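PDB 2PCQ: putative dihydrodipicolinate synthase from Thermus thermophilus, which belongs to the dihydrodipicolinate synthetase family of TIM-barrel proteins, four chains of which make up the assembly. Local coordinates for residues Q243-R246 with P251-Y254. Sequence-based numbering, arbitrary orientation.
With GOL (glycerol), chain D.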
loop_
_atom_site.group_PDB
_atom_site.type_symbol
_atom_site.label_atom_id
_atom_site.label_comp_id
_atom_site.label_asym_id
_atom_site.label_seq_id
_atom_site.Cartn_x
_atom_site.Cartn_y
_atom_site.Cartn_z
ATOM N N GLN A 243 -22.618 -5.942 -19.197
ATOM C CA GLN A 243 -23.924 -5.300 -19.213
ATOM C C GLN A 243 -24.024 -4.338 -20.397
ATOM O O GLN A 243 -25.079 -4.217 -21.020
ATOM C CB GLN A 243 -24.175 -4.556 -17.899
ATOM C CG GLN A 243 -25.496 -3.791 -17.877
ATOM C CD GLN A 243 -25.870 -3.309 -16.490
ATOM O OE1 GLN A 243 -25.003 -2.991 -15.675
ATOM N NE2 GLN A 243 -27.170 -3.239 -16.220
ATOM N N ALA A 244 -22.920 -3.670 -20.713
ATOM C CA ALA A 244 -22.885 -2.729 -21.831
ATOM C C ALA A 244 -23.047 -3.482 -23.148
ATOM O O ALA A 244 -23.804 -3.068 -24.027
ATOM C CB ALA A 244 -21.571 -1.960 -21.831
ATOM N N LEU A 245 -22.330 -4.590 -23.290
ATOM C CA LEU A 245 -22.431 -5.374 -24.509
ATOM C C LEU A 245 -23.841 -5.935 -24.668
ATOM O O LEU A 245 -24.385 -5.921 -25.769
ATOM C CB LEU A 245 -21.394 -6.500 -24.510
ATOM C CG LEU A 245 -19.962 -6.018 -24.760
ATOM C CD1 LEU A 245 -18.972 -7.121 -24.423
ATOM C CD2 LEU A 245 -19.817 -5.588 -26.214
ATOM N N ARG A 246 -24.436 -6.422 -23.579
ATOM C CA ARG A 246 -25.796 -6.955 -23.656
ATOM C C ARG A 246 -26.741 -5.832 -24.072
ATOM O O ARG A 246 -27.635 -6.029 -24.891
ATOM C CB ARG A 246 -26.258 -7.535 -22.311
ATOM C CG ARG A 246 -25.501 -8.787 -21.848
ATOM C CD ARG A 246 -26.302 -9.570 -20.802
ATOM N NE ARG A 246 -26.663 -8.758 -19.642
ATOM C CZ ARG A 246 -25.825 -8.421 -18.666
ATOM N NH1 ARG A 246 -24.560 -8.831 -18.697
ATOM N NH2 ARG A 246 -26.249 -7.670 -17.659
ATOM N N PRO A 251 -24.249 -10.915 -27.477
ATOM C CA PRO A 251 -24.330 -12.019 -26.512
ATOM C C PRO A 251 -23.144 -12.159 -25.547
ATOM O O PRO A 251 -22.499 -13.206 -25.501
ATOM C CB PRO A 251 -24.481 -13.239 -27.417
ATOM C CG PRO A 251 -23.584 -12.891 -28.559
ATOM C CD PRO A 251 -23.943 -11.428 -28.827
ATOM N N ALA A 252 -22.877 -11.117 -24.765
ATOM C CA ALA A 252 -21.767 -11.136 -23.815
ATOM C C ALA A 252 -22.046 -11.984 -22.578
ATOM O O ALA A 252 -21.125 -12.373 -21.863
ATOM C CB ALA A 252 -21.420 -9.715 -23.397
ATOM N N GLY A 253 -23.316 -12.271 -22.319
ATOM C CA GLY A 253 -23.645 -13.071 -21.155
ATOM C C GLY A 253 -23.462 -12.325 -19.839
ATOM O O GLY A 253 -23.459 -11.092 -19.806
ATOM N N TYR A 254 -23.289 -13.082 -18.758
ATOM C CA TYR A 254 -23.147 -12.509 -17.421
ATOM C C TYR A 254 -21.896 -12.986 -16.700
ATOM O O TYR A 254 -21.333 -14.030 -17.032
ATOM C CB TYR A 254 -24.362 -12.896 -16.574
ATOM C CG TYR A 254 -25.678 -12.547 -17.220
ATOM C CD1 TYR A 254 -26.349 -11.373 -16.890
ATOM C CD2 TYR A 254 -26.230 -13.370 -18.202
ATOM C CE1 TYR A 254 -27.539 -11.025 -17.521
ATOM C CE2 TYR A 254 -27.413 -13.033 -18.841
ATOM C CZ TYR A 254 -28.062 -11.861 -18.498
ATOM O OH TYR A 254 -29.230 -11.524 -19.137
HETATM C C1 GOL D . -30.375 -6.976 -18.212
HETATM O O1 GOL D . -29.360 -7.256 -17.294
HETATM C C2 GOL D . -30.663 -8.178 -19.092
HETATM O O2 GOL D . -29.516 -8.976 -19.220
HETATM C C3 GOL D . -31.822 -8.948 -18.469
HETATM O O3 GOL D . -32.313 -9.940 -19.337
#
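R246 lies with one guanidinium face against the rim of the Y254 ring, its NE 3.2 Å from Y254 CE1; the planes are 27° apart and the side chains cross nearly at right angles. CD sits over the tyrosine face in a CH-pi contact, 4.0 Å from the ring centroid, and the bend at chi3 (-56°) turns the guanidinium beyond it toward Y254 CE1 and G253 O; the opposite guanidinium face rests on Q243 CA. R246 NH1 donates to G253 O in a bent 2.7 Å bond, the oxygen out of the guanidinium plane. The tight part is at A252, whose CB presses on L245 CB at 3.4 Å, both residues buried. The R246-Y254 side is polar and partly exposed, held by hydrogen bonds: a glycerol, probably from the crystallisation liquor, bridges R246 and Y254. Its O2 accepts from R246 NE (2.9 Å) and shares a hydrogen bond with Y254 OH (2.6 Å), while O1, in the guanidinium plane, accepts from NH2, also hydrogen-bonded to A261 O. G253, at a positive phi that favours glycine, links A252 to Y254. The loop after helix 216-247 doubles back onto its last turn; A244 packs on helix 266-278, and P251 meets helix 18-28.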